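Local coordinates for protein integral membrane indolylacetylinositol arabinosyltransferase EmbC (Mycolicibacterium smegmatis, PDB 7BVE) that probably transfers arabinose units during the building of mycobacterial cell-wall arabinan, as an integral membrane glycosyltransferase of the Emb family, at residues N122-L130 and V150-T158; A610-A621 and F647-A658. All coordinates share one frame; numbering follows the deposited sequence.

Interaction 1 (N122-L130 and V150-T158); sequences NTPVVSAPL and VTGEFVGLT
Phe154 meets Ala128 flat-on: the CB methyl sits over the centre of the ring face, 3.8 Å from Ala128 CB to the Phe154 ring centroid, a clear CH-pi contact. CB of Phe154 already faces the other sheet, and with CG beside the backbone N (chi1 -72°) the ring slants across the isopropyl group of Val126. Both branches of that valine touch it, with Val126 CG1 3.6 Å from Phe154 CE2 and Val126 CG2 3.6 Å from Phe154 CD2, while the backbone N of Ser127 lies at the ring edge, in its plane. The two strands belong to different sheets of the concanavalin-like domain, stacked face to face as in a beta-sandwich. They run nearly parallel, 11° apart, and what joins them is side-chain packing. Strand 123-129 takes its backbone bonds from strand 115-120 in its own sheet, Ala128 pairing with Leu116. The strand's alternation is broken at Val125 (psi -56°), which is consistent with both Val125 and Val126 facing the opposite sheet. Val125 settles on Gly152, whose missing side chain lets Val125 CG1 come within 3.6 Å of Gly152 N. Leu141, Cys138 and Val133 also touch Phe154, and Leu157 CD1 lies 4.5 Å from Ala128 CB.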
loop_
_atom_site.group_PDB
_atom_site.type_symbol
_atom_site.label_atom_id
_atom_site.label_comp_id
_atom_site.label_asym_id
_atom_site.label_seq_id
_atom_site.Cartn_x
_atom_site.Cartn_y
_atom_site.Cartn_z
ATOM N N ASN A 122 -8.761 31.980 19.915
ATOM C CA ASN A 122 -10.015 32.110 19.110
ATOM C C ASN A 122 -11.312 32.207 19.908
ATOM O O ASN A 122 -12.355 32.077 19.297
ATOM C CB ASN A 122 -10.183 31.054 18.020
ATOM C CG ASN A 122 -10.433 31.682 16.676
ATOM O OD1 ASN A 122 -10.848 32.831 16.595
ATOM N ND2 ASN A 122 -10.139 30.948 15.623
ATOM N N THR A 123 -11.285 32.410 21.210
ATOM C CA THR A 123 -12.570 32.465 21.918
ATOM C C THR A 123 -12.570 33.674 22.821
ATOM O O THR A 123 -11.783 33.654 23.678
ATOM C CB THR A 123 -12.635 31.273 22.869
ATOM O OG1 THR A 123 -11.701 31.444 23.927
ATOM C CG2 THR A 123 -12.353 29.946 22.207
ATOM N N PRO A 124 -13.538 34.597 22.861
ATOM C CA PRO A 124 -13.403 35.757 23.719
ATOM C C PRO A 124 -13.430 35.409 25.204
ATOM O O PRO A 124 -14.030 34.484 25.549
ATOM C CB PRO A 124 -14.602 36.623 23.364
ATOM C CG PRO A 124 -15.035 36.070 22.046
ATOM C CD PRO A 124 -14.796 34.584 22.159
ATOM N N VAL A 125 -12.765 36.197 26.032
ATOM C CA VAL A 125 -12.746 35.939 27.490
ATOM C C VAL A 125 -13.560 37.025 28.200
ATOM O O VAL A 125 -14.535 36.707 28.767
ATOM C CB VAL A 125 -11.301 35.788 27.984
ATOM C CG1 VAL A 125 -11.194 35.683 29.480
ATOM C CG2 VAL A 125 -10.639 34.595 27.346
ATOM N N VAL A 126 -13.258 38.287 28.037
ATOM C CA VAL A 126 -13.935 39.385 28.713
ATOM C C VAL A 126 -13.966 40.570 27.755
ATOM O O VAL A 126 -13.140 40.681 26.850
ATOM C CB VAL A 126 -13.234 39.720 30.056
ATOM C CG1 VAL A 126 -11.914 40.424 29.835
ATOM C CG2 VAL A 126 -14.142 40.490 30.994
ATOM N N SER A 127 -14.968 41.432 27.916
ATOM C CA SER A 127 -15.129 42.586 27.040
ATOM C C SER A 127 -15.803 43.702 27.820
ATOM O O SER A 127 -16.492 43.457 28.810
ATOM C CB SER A 127 -15.950 42.239 25.799
ATOM O OG SER A 127 -15.313 41.242 25.025
ATOM N N ALA A 128 -15.605 44.934 27.350
ATOM C CA ALA A 128 -16.195 46.111 27.978
ATOM C C ALA A 128 -16.247 47.282 27.006
ATOM O O ALA A 128 -15.371 47.405 26.142
ATOM C CB ALA A 128 -15.407 46.513 29.223
ATOM N N PRO A 129 -17.258 48.150 27.103
ATOM C CA PRO A 129 -17.292 49.344 26.251
ATOM C C PRO A 129 -16.172 50.314 26.593
ATOM O O PRO A 129 -15.763 50.444 27.747
ATOM C CB PRO A 129 -18.667 49.950 26.547
ATOM C CG PRO A 129 -19.480 48.811 27.028
ATOM C CD PRO A 129 -18.536 47.950 27.804
ATOM N N LEU A 130 -15.693 51.014 25.565
ATOM C CA LEU A 130 -14.420 51.719 25.665
ATOM C C LEU A 130 -14.551 53.015 26.454
ATOM O O LEU A 130 -13.640 53.392 27.201
ATOM C CB LEU A 130 -13.872 51.982 24.268
ATOM C CG LEU A 130 -12.481 52.591 24.161
ATOM C CD1 LEU A 130 -11.436 51.676 24.763
ATOM C CD2 LEU A 130 -12.202 52.812 22.712
ATOM N N VAL A 150 -8.109 29.753 32.061
ATOM C CA VAL A 150 -7.737 31.133 31.776
ATOM C C VAL A 150 -8.833 32.022 32.339
ATOM O O VAL A 150 -9.968 31.571 32.520
ATOM C CB VAL A 150 -7.536 31.381 30.270
ATOM C CG1 VAL A 150 -6.414 30.525 29.746
ATOM C CG2 VAL A 150 -8.791 31.090 29.503
ATOM N N THR A 151 -8.493 33.271 32.642
ATOM C CA THR A 151 -9.414 34.146 33.365
ATOM C C THR A 151 -9.032 35.602 33.146
ATOM O O THR A 151 -7.863 35.964 33.265
ATOM C CB THR A 151 -9.450 33.793 34.857
ATOM O OG1 THR A 151 -10.165 34.801 35.584
ATOM C CG2 THR A 151 -8.068 33.576 35.446
ATOM N N GLY A 152 -10.015 36.427 32.796
ATOM C CA GLY A 152 -9.812 37.857 32.696
ATOM C C GLY A 152 -10.794 38.621 33.554
ATOM O O GLY A 152 -11.847 38.111 33.911
ATOM N N GLU A 153 -10.435 39.862 33.882
ATOM C CA GLU A 153 -11.268 40.663 34.774
ATOM C C GLU A 153 -11.021 42.159 34.663
ATOM O O GLU A 153 -9.903 42.616 34.900
ATOM C CB GLU A 153 -11.047 40.248 36.226
ATOM C CG GLU A 153 -11.892 41.041 37.198
ATOM C CD GLU A 153 -11.697 40.616 38.633
ATOM O OE1 GLU A 153 -10.886 39.701 38.878
ATOM O OE2 GLU A 153 -12.350 41.207 39.515
ATOM N N PHE A 154 -12.054 42.933 34.342
ATOM C CA PHE A 154 -12.010 44.392 34.431
ATOM C C PHE A 154 -12.298 44.767 35.879
ATOM O O PHE A 154 -13.438 44.679 36.337
ATOM C CB PHE A 154 -13.019 45.037 33.489
ATOM C CG PHE A 154 -12.660 44.948 32.032
ATOM C CD1 PHE A 154 -11.804 45.872 31.456
ATOM C CD2 PHE A 154 -13.200 43.962 31.234
ATOM C CE1 PHE A 154 -11.489 45.811 30.115
ATOM C CE2 PHE A 154 -12.882 43.890 29.888
ATOM C CZ PHE A 154 -12.020 44.817 29.331
ATOM N N VAL A 155 -11.266 45.191 36.601
ATOM C CA VAL A 155 -11.373 45.424 38.038
ATOM C C VAL A 155 -11.882 46.842 38.267
ATOM O O VAL A 155 -11.123 47.805 38.171
ATOM C CB VAL A 155 -10.033 45.200 38.741
ATOM C CG1 VAL A 155 -10.178 45.398 40.239
ATOM C CG2 VAL A 155 -9.496 43.825 38.423
ATOM N N GLY A 156 -13.163 46.971 38.600
ATOM C CA GLY A 156 -13.723 48.272 38.896
ATOM C C GLY A 156 -15.142 48.489 38.413
ATOM O O GLY A 156 -15.861 49.319 38.975
ATOM N N LEU A 157 -15.569 47.763 37.385
ATOM C CA LEU A 157 -16.894 47.962 36.818
ATOM C C LEU A 157 -17.659 46.647 36.761
ATOM O O LEU A 157 -17.088 45.559 36.860
ATOM C CB LEU A 157 -16.806 48.616 35.428
ATOM C CG LEU A 157 -16.056 48.016 34.237
ATOM C CD1 LEU A 157 -16.922 47.107 33.393
ATOM C CD2 LEU A 157 -15.541 49.142 33.387
ATOM N N THR A 158 -18.977 46.772 36.601
ATOM C CA THR A 158 -19.906 45.652 36.537
ATOM C C THR A 158 -20.660 45.697 35.215
ATOM O O THR A 158 -20.449 46.587 34.388
ATOM C CB THR A 158 -20.902 45.690 37.698
ATOM O OG1 THR A 158 -21.644 46.915 37.638
ATOM C CG2 THR A 158 -20.185 45.606 39.033
#

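Interaction 2 (A610-A621 and F647-A658); sequences AAVLFVTALSFA and FTTMLLGLSVLA
The helices of 610-621 and 647-658 run antiparallel at 167°, their axes only 8.1 Å apart, with Ala617 and Thr648 (CA to CA 4.6 Å) and Ala610 and Ser655 (CA to CA 4.9 Å) as the closest backbone pairs. Small residues seven apart on each helix make this an Alacoil-like pair of predicted transmembrane helices within what is, by family, a GT-C membrane fold. Between those pairs Leu651 packs against the other helix: its CB rests 3.7 Å from Ala617 CB, and its two methyls part company, CD1 going to Thr616 and the Phe620 ring, CD2 meeting Leu613 CD2 at 4.0 Å. Leu613 and Leu651 cross there at about a right angle. At the end where helix 610-619 stops, Phe647 turns its CD2 edge toward the face of Phe620, a T-shaped stack with planes at 84° and ring centroids 5.7 Å apart; Pro641 packs against both phenylalanine side chains. On another side, Phe614 and Leu652 lie alongside one another, and a second subunit closes in, Trp498 of that neighbour packing on Thr648 and Leu652. Two hydroxyls of helix 647-658 bridge to backbone carbonyls of the other helix. Thr648 holds OG1 anti to its backbone N (chi1 179°), from where it donates to Ala617 O over 3.0 Å, arriving above the carbonyl plane. Ser655 OG donates to Ala610 O at 3.2 Å, reaching it from the face opposite to the one used by Phe614 N.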
loop_
_atom_site.group_PDB
_atom_site.type_symbol
_atom_site.label_atom_id
_atom_site.label_comp_id
_atom_site.label_asym_id
_atom_site.label_seq_id
_atom_site.Cartn_x
_atom_site.Cartn_y
_atom_site.Cartn_z
ATOM N N ALA A 610 17.954 -21.599 -10.260
ATOM C CA ALA A 610 16.744 -20.974 -10.785
ATOM C C ALA A 610 16.097 -20.045 -9.766
ATOM O O ALA A 610 15.541 -19.006 -10.134
ATOM C CB ALA A 610 15.754 -22.043 -11.227
ATOM N N ALA A 611 16.164 -20.393 -8.478
ATOM C CA ALA A 611 15.612 -19.513 -7.446
ATOM C C ALA A 611 16.423 -18.228 -7.305
ATOM O O ALA A 611 15.856 -17.147 -7.072
ATOM C CB ALA A 611 15.548 -20.247 -6.113
ATOM N N VAL A 612 17.749 -18.334 -7.443
ATOM C CA VAL A 612 18.614 -17.152 -7.467
ATOM C C VAL A 612 18.249 -16.239 -8.633
ATOM O O VAL A 612 18.098 -15.020 -8.466
ATOM C CB VAL A 612 20.093 -17.576 -7.527
ATOM C CG1 VAL A 612 20.979 -16.384 -7.745
ATOM C CG2 VAL A 612 20.491 -18.266 -6.252
ATOM N N LEU A 613 18.073 -16.819 -9.826
ATOM C CA LEU A 613 17.668 -16.027 -10.990
ATOM C C LEU A 613 16.280 -15.420 -10.832
ATOM O O LEU A 613 16.028 -14.325 -11.341
ATOM C CB LEU A 613 17.712 -16.876 -12.252
ATOM C CG LEU A 613 19.071 -17.211 -12.839
ATOM C CD1 LEU A 613 18.904 -18.234 -13.914
ATOM C CD2 LEU A 613 19.655 -15.961 -13.418
ATOM N N PHE A 614 15.382 -16.084 -10.105
ATOM C CA PHE A 614 14.046 -15.530 -9.912
ATOM C C PHE A 614 14.058 -14.324 -8.981
ATOM O O PHE A 614 13.383 -13.324 -9.254
ATOM C CB PHE A 614 13.094 -16.595 -9.384
ATOM C CG PHE A 614 11.702 -16.092 -9.172
ATOM C CD1 PHE A 614 10.889 -15.809 -10.252
ATOM C CD2 PHE A 614 11.207 -15.893 -7.897
ATOM C CE1 PHE A 614 9.615 -15.335 -10.064
ATOM C CE2 PHE A 614 9.931 -15.418 -7.706
ATOM C CZ PHE A 614 9.136 -15.142 -8.790
ATOM N N VAL A 615 14.811 -14.385 -7.877
ATOM C CA VAL A 615 14.838 -13.202 -7.010
ATOM C C VAL A 615 15.654 -12.076 -7.643
ATOM O O VAL A 615 15.396 -10.889 -7.383
ATOM C CB VAL A 615 15.337 -13.535 -5.589
ATOM C CG1 VAL A 615 14.431 -14.545 -4.924
ATOM C CG2 VAL A 615 16.767 -14.015 -5.589
ATOM N N THR A 616 16.606 -12.408 -8.519
ATOM C CA THR A 616 17.309 -11.357 -9.249
ATOM C C THR A 616 16.400 -10.706 -10.287
ATOM O O THR A 616 16.493 -9.499 -10.524
ATOM C CB THR A 616 18.562 -11.942 -9.887
ATOM O OG1 THR A 616 19.314 -12.617 -8.878
ATOM C CG2 THR A 616 19.435 -10.856 -10.453
ATOM N N ALA A 617 15.502 -11.485 -10.899
ATOM C CA ALA A 617 14.483 -10.921 -11.780
ATOM C C ALA A 617 13.521 -10.026 -11.019
ATOM O O ALA A 617 13.088 -8.990 -11.529
ATOM C CB ALA A 617 13.704 -12.036 -12.462
ATOM N N LEU A 618 13.158 -10.423 -9.801
ATOM C CA LEU A 618 12.211 -9.640 -9.017
ATOM C C LEU A 618 12.836 -8.349 -8.497
ATOM O O LEU A 618 12.121 -7.380 -8.231
ATOM C CB LEU A 618 11.676 -10.497 -7.872
ATOM C CG LEU A 618 10.568 -9.972 -6.972
ATOM C CD1 LEU A 618 9.338 -9.681 -7.783
ATOM C CD2 LEU A 618 10.266 -10.998 -5.916
ATOM N N SER A 619 14.166 -8.307 -8.376
ATOM C CA SER A 619 14.833 -7.089 -7.920
ATOM C C SER A 619 14.797 -5.964 -8.949
ATOM O O SER A 619 14.655 -4.802 -8.572
ATOM C CB SER A 619 16.276 -7.399 -7.565
ATOM O OG SER A 619 16.325 -8.368 -6.542
ATOM N N PHE A 620 14.928 -6.276 -10.240
ATOM C CA PHE A 620 15.038 -5.277 -11.300
ATOM C C PHE A 620 13.703 -4.732 -11.776
ATOM O O PHE A 620 13.654 -4.097 -12.832
ATOM C CB PHE A 620 15.786 -5.842 -12.501
ATOM C CG PHE A 620 17.262 -5.806 -12.362
ATOM C CD1 PHE A 620 17.950 -4.633 -12.613
ATOM C CD2 PHE A 620 17.975 -6.923 -12.004
ATOM C CE1 PHE A 620 19.308 -4.575 -12.494
ATOM C CE2 PHE A 620 19.339 -6.870 -11.881
ATOM C CZ PHE A 620 20.004 -5.689 -12.131
ATOM N N ALA A 621 12.626 -4.936 -11.028
ATOM C CA ALA A 621 11.300 -4.487 -11.437
ATOM C C ALA A 621 10.963 -3.135 -10.841
ATOM O O ALA A 621 9.815 -2.873 -10.492
ATOM C CB ALA A 621 10.254 -5.520 -11.052
ATOM N N PHE A 647 15.315 -5.953 -18.106
ATOM C CA PHE A 647 16.175 -6.954 -17.490
ATOM C C PHE A 647 15.354 -8.009 -16.769
ATOM O O PHE A 647 15.780 -9.166 -16.659
ATOM C CB PHE A 647 17.154 -6.297 -16.519
ATOM C CG PHE A 647 18.223 -5.465 -17.177
ATOM C CD1 PHE A 647 18.462 -5.539 -18.538
ATOM C CD2 PHE A 647 19.008 -4.624 -16.417
ATOM C CE1 PHE A 647 19.442 -4.773 -19.120
ATOM C CE2 PHE A 647 19.989 -3.860 -16.997
ATOM C CZ PHE A 647 20.204 -3.936 -18.348
ATOM N N THR A 648 14.163 -7.636 -16.306
ATOM C CA THR A 648 13.351 -8.547 -15.516
ATOM C C THR A 648 12.739 -9.652 -16.378
ATOM O O THR A 648 12.650 -10.804 -15.938
ATOM C CB THR A 648 12.299 -7.745 -14.740
ATOM O OG1 THR A 648 11.474 -8.623 -13.977
ATOM C CG2 THR A 648 11.449 -6.881 -15.638
ATOM N N THR A 649 12.411 -9.356 -17.638
ATOM C CA THR A 649 11.864 -10.391 -18.512
ATOM C C THR A 649 12.951 -11.340 -18.998
ATOM O O THR A 649 12.712 -12.545 -19.138
ATOM C CB THR A 649 11.153 -9.759 -19.699
ATOM O OG1 THR A 649 12.109 -9.068 -20.503
ATOM C CG2 THR A 649 10.117 -8.772 -19.217
ATOM N N MET A 650 14.153 -10.816 -19.239
ATOM C CA MET A 650 15.282 -11.658 -19.617
ATOM C C MET A 650 15.674 -12.599 -18.485
ATOM O O MET A 650 15.925 -13.792 -18.710
ATOM C CB MET A 650 16.465 -10.780 -20.003
ATOM C CG MET A 650 16.230 -9.895 -21.206
ATOM S SD MET A 650 17.623 -8.782 -21.460
ATOM C CE MET A 650 17.036 -7.775 -22.810
ATOM N N LEU A 651 15.705 -12.087 -17.254
ATOM C CA LEU A 651 16.049 -12.942 -16.126
ATOM C C LEU A 651 14.935 -13.931 -15.800
ATOM O O LEU A 651 15.221 -15.052 -15.364
ATOM C CB LEU A 651 16.403 -12.078 -14.922
ATOM C CG LEU A 651 17.721 -11.312 -15.002
ATOM C CD1 LEU A 651 17.779 -10.274 -13.926
ATOM C CD2 LEU A 651 18.882 -12.266 -14.849
ATOM N N LEU A 652 13.671 -13.566 -16.049
ATOM C CA LEU A 652 12.581 -14.527 -15.881
ATOM C C LEU A 652 12.656 -15.644 -16.916
ATOM O O LEU A 652 12.392 -16.811 -16.595
ATOM C CB LEU A 652 11.238 -13.812 -15.969
ATOM C CG LEU A 652 10.005 -14.662 -15.686
ATOM C CD1 LEU A 652 9.983 -15.080 -14.241
ATOM C CD2 LEU A 652 8.750 -13.915 -16.044
ATOM N N GLY A 653 13.025 -15.312 -18.155
ATOM C CA GLY A 653 13.213 -16.343 -19.162
ATOM C C GLY A 653 14.354 -17.287 -18.836
ATOM O O GLY A 653 14.246 -18.500 -19.040
ATOM N N LEU A 654 15.449 -16.749 -18.293
ATOM C CA LEU A 654 16.551 -17.608 -17.861
ATOM C C LEU A 654 16.155 -18.489 -16.679
ATOM O O LEU A 654 16.610 -19.633 -16.573
ATOM C CB LEU A 654 17.767 -16.761 -17.506
ATOM C CG LEU A 654 18.464 -16.064 -18.664
ATOM C CD1 LEU A 654 19.522 -15.134 -18.142
ATOM C CD2 LEU A 654 19.077 -17.093 -19.575
ATOM N N SER A 655 15.291 -17.984 -15.794
ATOM C CA SER A 655 14.818 -18.790 -14.670
ATOM C C SER A 655 13.946 -19.953 -15.134
ATOM O O SER A 655 14.074 -21.081 -14.630
ATOM C CB SER A 655 14.048 -17.906 -13.699
ATOM O OG SER A 655 13.526 -18.671 -12.639
ATOM N N VAL A 656 13.068 -19.702 -16.107
ATOM C CA VAL A 656 12.228 -20.768 -16.656
ATOM C C VAL A 656 13.075 -21.798 -17.399
ATOM O O VAL A 656 12.832 -23.012 -17.308
ATOM C CB VAL A 656 11.133 -20.154 -17.548
ATOM C CG1 VAL A 656 10.326 -21.216 -18.252
ATOM C CG2 VAL A 656 10.213 -19.299 -16.708
ATOM N N LEU A 657 14.118 -21.340 -18.097
ATOM C CA LEU A 657 15.018 -22.269 -18.779
ATOM C C LEU A 657 15.802 -23.132 -17.792
ATOM O O LEU A 657 16.031 -24.323 -18.044
ATOM C CB LEU A 657 15.965 -21.490 -19.682
ATOM C CG LEU A 657 16.978 -22.284 -20.494
ATOM C CD1 LEU A 657 16.275 -23.218 -21.447
ATOM C CD2 LEU A 657 17.884 -21.333 -21.243
ATOM N N ALA A 658 16.196 -22.560 -16.653
ATOM C CA ALA A 658 16.884 -23.350 -15.635
ATOM C C ALA A 658 15.954 -24.383 -15.005
ATOM O O ALA A 658 16.387 -25.493 -14.671
ATOM C CB ALA A 658 17.475 -22.435 -14.569
#

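Overall arrangement
Interactions 1 and 2 lie on opposite sides of the chain's centre, about 76 Å apart between their centres and some 47 Å at their nearest atoms, and they share no strand or helix. Each is partly buried, but differently: interaction 1 lines the interior between two sheets of the concanavalin-like domain and meets no other chain, whereas interaction 2 joins two predicted membrane helices beside the second subunit. The chemistry follows. Between the sheets the contact is van der Waals packing, mainly one aromatic ring against methyl groups and some backbone, since the strands lie in sheets stacked face to face, which bond within themselves. Between the helices, small residues bring the backbones close enough for hydroxyl-to-carbonyl bonds alongside leucine packing and an aromatic pair.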